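Sporozoite microneme protein essential for cell traversal (Plasmodium berghei, PDB 4U5A) is essential for the passage of malaria sporozoites through host cells and folds as an elongated four-helix bundle. Local coordinates at residues A[113-116]-A[117-121]; A[31-34]-A[35-39]; A[171-174]-A[175-179]. All coordinates share one frame; numbering follows the deposited sequence.

Interaction 1: A[113-116]-A[117-121]; sequences IQIN and ELNKS
Glu117 swings its CG to the side of its own backbone N (chi1 -76°) and then runs out extended, while Gln114, three residues earlier on helix 88-126, bends back at chi2 (-48°). As a result the two polar ends lie side by side and point the same way, with amide and carboxylate planes turned 64° against each other. Gln114 OE1 stands 3.5 Å from Glu117 OE1, a meeting of two acceptors, and Gln114 NE2 remains 3.7 Å from Glu117 OE2, so the neighbouring groups are not joined by a hydrogen bond. One turn back from Glu117, the CG2 branch of Ile113 comes within 3.7 Å of Glu117 OE2, placing a methyl group against the carboxylate.

A second group of side chains lies further round the helix. Asn119 brings its amide alongside Ile115, whose CG2 is 3.8 Å from Asn119 ND2, and across the end of Asn116, whose OD1 is 3.5 Å from the same ND2. The Asn116 ND2 is bonded to Leu112 O. Beneath the side chains, Gln114 O accepts from both Leu118 N (3.1 Å) and Glu117 N (2.9 Å).

This turn belongs to a long helix of the four-helix bundle: Ile113 and Glu117 lie against helix 10-39, while Asn116 packs on Phe181 and Asn119 on Ile177 of helix 167-197. The ends of Gln114 and Glu117 are neighbours more than partners; the backbone bonds hold the turn together, and as modelled the two acceptors probably repel weakly.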
# COMPACT_ATOMS: atom_id res chain seq x y z
N ILE A 113 3.29 3.55 -1.95
CA ILE A 113 2.66 4.76 -1.42
C ILE A 113 3.34 6.00 -1.98
O ILE A 113 2.67 6.93 -2.42
CB ILE A 113 2.68 4.81 0.12
CG1 ILE A 113 1.67 3.83 0.71
CG2 ILE A 113 2.37 6.21 0.62
CD1 ILE A 113 1.61 3.86 2.23
N GLN A 114 4.67 6.01 -2.00
CA GLN A 114 5.39 7.15 -2.56
C GLN A 114 5.02 7.38 -4.03
O GLN A 114 4.64 8.50 -4.44
CB GLN A 114 6.90 6.94 -2.45
CG GLN A 114 7.41 6.96 -1.02
CD GLN A 114 6.88 8.15 -0.23
OE1 GLN A 114 6.99 9.30 -0.66
NE2 GLN A 114 6.28 7.86 0.92
N ILE A 115 5.12 6.30 -4.80
CA ILE A 115 4.75 6.32 -6.22
C ILE A 115 3.36 6.95 -6.42
O ILE A 115 3.19 7.85 -7.26
CB ILE A 115 4.78 4.90 -6.81
CG1 ILE A 115 6.21 4.36 -6.83
CG2 ILE A 115 4.17 4.88 -8.21
CD1 ILE A 115 6.35 3.00 -7.49
N ASN A 116 2.38 6.50 -5.64
CA ASN A 116 1.02 7.01 -5.81
C ASN A 116 0.79 8.36 -5.13
O ASN A 116 -0.27 8.96 -5.30
CB ASN A 116 0.01 5.98 -5.32
CG ASN A 116 -0.15 4.82 -6.28
OD1 ASN A 116 -1.02 4.85 -7.16
ND2 ASN A 116 0.69 3.81 -6.15
N GLU A 117 1.76 8.83 -4.36
CA GLU A 117 1.73 10.20 -3.86
C GLU A 117 2.04 11.12 -5.02
O GLU A 117 1.33 12.11 -5.26
CB GLU A 117 2.74 10.41 -2.73
CG GLU A 117 2.36 9.82 -1.38
CD GLU A 117 3.24 10.33 -0.25
OE1 GLU A 117 4.09 11.22 -0.51
OE2 GLU A 117 3.11 9.82 0.88
N LEU A 118 3.08 10.77 -5.77
CA LEU A 118 3.39 11.54 -6.97
C LEU A 118 2.24 11.42 -7.99
O LEU A 118 1.89 12.41 -8.65
CB LEU A 118 4.72 11.09 -7.58
CG LEU A 118 5.19 11.89 -8.80
CD1 LEU A 118 5.35 13.35 -8.43
CD2 LEU A 118 6.51 11.34 -9.34
N ASN A 119 1.65 10.23 -8.10
CA ASN A 119 0.48 10.03 -8.97
C ASN A 119 -0.72 10.90 -8.55
O ASN A 119 -1.42 11.46 -9.40
CB ASN A 119 0.07 8.55 -8.98
CG ASN A 119 0.93 7.70 -9.91
OD1 ASN A 119 1.49 8.19 -10.89
ND2 ASN A 119 1.02 6.41 -9.61
N LYS A 120 -0.95 10.99 -7.24
CA LYS A 120 -2.00 11.83 -6.68
C LYS A 120 -1.79 13.30 -7.03
O LYS A 120 -2.71 13.97 -7.50
CB LYS A 120 -2.06 11.67 -5.16
CG LYS A 120 -2.63 12.89 -4.42
CD LYS A 120 -2.42 12.78 -2.92
CE LYS A 120 -1.94 14.10 -2.34
NZ LYS A 120 -0.58 14.44 -2.85
N SER A 121 -0.57 13.78 -6.79
CA SER A 121 -0.23 15.16 -7.13
C SER A 121 -0.47 15.43 -8.61
O SER A 121 -1.03 16.46 -8.99
CB SER A 121 1.22 15.47 -6.76
OG SER A 121 1.41 15.44 -5.35

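Interaction 2: A[31-34]-A[35-39]; sequences TIKD and LFLDI
The last two turns of helix 10-39, one of the long helices of the four-helix bundle, hold this i to i+4 contact, in which Ile32 meets Phe36 and Lys33 meets Leu37. Ile32 and Phe36 lie side by side and point the same way. The CG2 branch of Ile32, set anti to its N, reaches the CE2 corner of the Phe36 ring at 4.1 Å, an apolar contact. The same ring turns its edge to the backbone: Phe36 CD2 is 3.5 Å from Ile32 O, which lies near the ring plane, and that oxygen also accepts the hydrogen bond from Phe36 N (3.0 Å).

One residue on, the side chains of Lys33 and Leu37 cross at a slant. Lys33 is bent at chi2 and chi4, and it is the aliphatic CE, rather than the ammonium group, that touches Leu37, at 4.0 Å from CD2. Their backbones are tied by Leu37 N to Lys33 O (2.9 Å). Asp34 and Asp38 follow the same spacing. Asp38 N bonds to Asp34 O, yet the carboxylates do not meet: Asp34 OD1 and Asp38 OD1 are 6.0 Å apart, where two like charges would probably repel each other only mildly. Leu35 is bonded through its N to Thr31 O (3.0 Å), and Thr31 OG1 is occupied by a bond to Ala27 O.

Around the helix, Thr31 and Leu35 face helix 88-126, where Ile113, Glu117 and Lys120 receive them. Ile32 packs on Leu65 of helix 59-84, and Phe36 reaches Pro61 of that helix as well as Tyr57 of helix 49-57.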
# COMPACT_ATOMS: atom_id res chain seq x y z
N THR A 31 -3.29 5.50 5.22
CA THR A 31 -2.49 6.37 4.36
C THR A 31 -3.07 6.44 2.94
O THR A 31 -3.26 7.53 2.39
CB THR A 31 -1.02 5.90 4.29
OG1 THR A 31 -0.45 5.91 5.61
CG2 THR A 31 -0.21 6.81 3.38
N ILE A 32 -3.35 5.27 2.36
CA ILE A 32 -3.89 5.21 1.00
C ILE A 32 -5.29 5.85 0.93
O ILE A 32 -5.64 6.55 -0.04
CB ILE A 32 -3.93 3.77 0.48
CG1 ILE A 32 -2.53 3.15 0.54
CG2 ILE A 32 -4.47 3.72 -0.94
CD1 ILE A 32 -2.47 1.71 0.07
N LYS A 33 -6.09 5.60 1.96
CA LYS A 33 -7.40 6.24 2.05
C LYS A 33 -7.22 7.76 2.04
O LYS A 33 -7.98 8.46 1.39
CB LYS A 33 -8.16 5.80 3.30
CG LYS A 33 -9.60 6.29 3.31
CD LYS A 33 -10.36 5.83 2.07
CE LYS A 33 -11.80 6.31 2.08
NZ LYS A 33 -12.54 5.92 3.31
N ASP A 34 -6.21 8.25 2.76
CA ASP A 34 -5.88 9.67 2.76
C ASP A 34 -5.50 10.15 1.37
O ASP A 34 -5.81 11.28 0.99
CB ASP A 34 -4.74 9.97 3.74
CG ASP A 34 -5.19 9.97 5.18
OD1 ASP A 34 -6.42 9.98 5.41
OD2 ASP A 34 -4.32 9.96 6.07
N LEU A 35 -4.81 9.31 0.60
CA LEU A 35 -4.51 9.64 -0.79
C LEU A 35 -5.81 9.92 -1.53
O LEU A 35 -6.01 11.00 -2.10
CB LEU A 35 -3.75 8.51 -1.49
CG LEU A 35 -2.27 8.31 -1.17
CD1 LEU A 35 -1.69 7.19 -2.02
CD2 LEU A 35 -1.48 9.59 -1.38
N PHE A 36 -6.72 8.94 -1.49
CA PHE A 36 -7.99 9.08 -2.19
C PHE A 36 -8.83 10.27 -1.70
O PHE A 36 -9.44 10.97 -2.50
CB PHE A 36 -8.80 7.79 -2.07
CG PHE A 36 -8.44 6.77 -3.10
CD1 PHE A 36 -9.03 6.81 -4.36
CD2 PHE A 36 -7.53 5.77 -2.83
CE1 PHE A 36 -8.71 5.87 -5.32
CE2 PHE A 36 -7.20 4.82 -3.78
CZ PHE A 36 -7.79 4.87 -5.03
N LEU A 37 -8.85 10.51 -0.39
CA LEU A 37 -9.60 11.63 0.18
C LEU A 37 -9.03 12.96 -0.28
O LEU A 37 -9.78 13.89 -0.60
CB LEU A 37 -9.61 11.55 1.71
CG LEU A 37 -10.38 10.38 2.34
CD1 LEU A 37 -10.37 10.48 3.85
CD2 LEU A 37 -11.80 10.31 1.81
N ASP A 38 -7.71 13.07 -0.28
CA ASP A 38 -7.04 14.28 -0.72
C ASP A 38 -7.31 14.53 -2.20
O ASP A 38 -7.40 15.68 -2.64
CB ASP A 38 -5.53 14.19 -0.47
CG ASP A 38 -5.19 14.24 1.01
OD1 ASP A 38 -6.02 14.73 1.80
OD2 ASP A 38 -4.08 13.79 1.38
N ILE A 39 -7.44 13.46 -2.97
CA ILE A 39 -7.80 13.60 -4.38
C ILE A 39 -9.25 14.04 -4.55
O ILE A 39 -9.57 14.83 -5.44
CB ILE A 39 -7.57 12.30 -5.17
CG1 ILE A 39 -6.11 11.87 -5.09
CG2 ILE A 39 -7.98 12.46 -6.63
CD1 ILE A 39 -5.78 10.64 -5.91

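Interaction 3: A[171-174]-A[175-179]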
# COMPACT_ATOMS: atom_id res chain seq x y z
N ILE A 171 -11.41 9.51 -16.68
CA ILE A 171 -11.35 8.05 -16.71
C ILE A 171 -10.18 7.62 -17.57
O ILE A 171 -9.38 6.76 -17.17
CB ILE A 171 -12.66 7.42 -17.26
CG1 ILE A 171 -13.72 7.27 -16.17
CG2 ILE A 171 -12.40 6.01 -17.75
CD1 ILE A 171 -14.33 8.55 -15.70
N ASN A 172 -10.04 8.24 -18.74
CA ASN A 172 -8.96 7.89 -19.66
C ASN A 172 -7.58 8.14 -19.06
O ASN A 172 -6.61 7.48 -19.43
CB ASN A 172 -9.12 8.67 -20.97
CG ASN A 172 -7.88 8.58 -21.85
OD1 ASN A 172 -7.42 7.48 -22.19
ND2 ASN A 172 -7.34 9.73 -22.22
N PHE A 173 -7.49 9.07 -18.12
CA PHE A 173 -6.19 9.38 -17.52
C PHE A 173 -5.85 8.53 -16.31
O PHE A 173 -4.72 8.07 -16.17
CB PHE A 173 -6.12 10.86 -17.13
CG PHE A 173 -4.83 11.24 -16.47
CD1 PHE A 173 -3.64 11.21 -17.18
CD2 PHE A 173 -4.80 11.63 -15.14
CE1 PHE A 173 -2.45 11.56 -16.57
CE2 PHE A 173 -3.62 11.98 -14.53
CZ PHE A 173 -2.43 11.94 -15.25
N ILE A 174 -6.83 8.32 -15.42
CA ILE A 174 -6.54 7.61 -14.18
C ILE A 174 -6.67 6.10 -14.34
O ILE A 174 -6.24 5.35 -13.46
CB ILE A 174 -7.46 8.07 -13.03
CG1 ILE A 174 -8.90 7.63 -13.27
CG2 ILE A 174 -7.38 9.58 -12.84
CD1 ILE A 174 -9.83 7.99 -12.13
N THR A 175 -7.26 5.64 -15.44
CA THR A 175 -7.40 4.19 -15.64
C THR A 175 -6.04 3.47 -15.73
O THR A 175 -5.86 2.44 -15.07
CB THR A 175 -8.25 3.87 -16.90
OG1 THR A 175 -9.62 4.22 -16.66
CG2 THR A 175 -8.17 2.39 -17.24
N PRO A 176 -5.08 3.99 -16.52
CA PRO A 176 -3.80 3.27 -16.50
C PRO A 176 -3.09 3.33 -15.15
O PRO A 176 -2.51 2.34 -14.72
CB PRO A 176 -2.96 3.99 -17.56
CG PRO A 176 -3.92 4.69 -18.42
CD PRO A 176 -5.13 5.01 -17.59
N ILE A 177 -3.17 4.49 -14.49
CA ILE A 177 -2.52 4.69 -13.20
C ILE A 177 -3.12 3.78 -12.12
O ILE A 177 -2.39 3.11 -11.39
CB ILE A 177 -2.62 6.17 -12.75
CG1 ILE A 177 -1.84 7.06 -13.71
CG2 ILE A 177 -2.10 6.35 -11.33
CD1 ILE A 177 -1.96 8.54 -13.43
N TYR A 178 -4.44 3.75 -12.05
CA TYR A 178 -5.15 2.94 -11.07
C TYR A 178 -4.99 1.44 -11.34
O TYR A 178 -4.80 0.66 -10.41
CB TYR A 178 -6.63 3.33 -11.04
CG TYR A 178 -7.51 2.43 -10.20
CD1 TYR A 178 -7.55 2.55 -8.82
CD2 TYR A 178 -8.32 1.48 -10.80
CE1 TYR A 178 -8.35 1.72 -8.05
CE2 TYR A 178 -9.13 0.65 -10.05
CZ TYR A 178 -9.14 0.78 -8.68
OH TYR A 178 -9.95 -0.05 -7.93
N ASP A 179 -5.06 1.04 -12.61
CA ASP A 179 -4.90 -0.37 -12.96
C ASP A 179 -3.50 -0.87 -12.61
O ASP A 179 -3.32 -2.01 -12.19
CB ASP A 179 -5.17 -0.58 -14.45
CG ASP A 179 -6.64 -0.61 -14.78
OD1 ASP A 179 -7.47 -0.38 -13.87
OD2 ASP A 179 -6.98 -0.85 -15.96
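Two hydrogen bonds from Thr175 meet on a single acceptor, Ile171 O. The hydroxyl oxygen OG1 lies 2.6 Å from Ile171 O, and Thr175 N lies 3.0 Å from Ile171 O; the two donors arrive from opposite faces of the carbonyl plane. The hydroxyl is brought there by a chi1 of -70°, which lays OG1 beside the backbone N and lets it fold back over the preceding turn, where it also meets Ile171 CG2. A turn later Tyr178 N bonds to Ile174 O at 2.8 Å with a nearly straight N-H direction (165°), and the OH of the same tyrosine is hydrogen-bonded to Tyr57 O.

Between the backbone bonds stands a proline kink in helix 167-197. Pro176 has no N-H to offer the turn before; its CD instead occupies the place of that hydrogen, 3.4 Å from Asn172 O, and the helix bends there.

The apolar part of the contact joins Phe173 to Ile177. Ile177 CD1 sits over one face of the Phe173 ring in a CH-pi contact, 4.2 Å from the ring centroid and 26° off the normal, nearest to CZ. The same ring has further partners on helix 88-126, an edge-to-face contact with His122 and a cation-pi contact with Lys126. The ring of Tyr178 stacks on that of Tyr57 of helix 49-57.

In the fold
The three contacts lie in series along the chain, on three helices that run together at one end of the bundle. Interactions 1 and 2 have centres about 10 Å apart and pack directly: Ile113 CD1 meets Thr31 CG2 at 3.7 Å, while Lys120 CD and Leu35 CD2 are likewise 3.7 Å apart. Interaction 3 touches interaction 1 through Asn119 ND2 and Ile177 CG2 (3.6 Å), their centres being about 13 Å apart. Interactions 2 and 3 are more widely separated, about 16 Å between centres, and their nearest atoms stay about 4 Å apart without touching. Helix 88-126 therefore links the other two, and helix 49-57 is approached at Tyr57 from both interaction 2 and interaction 3.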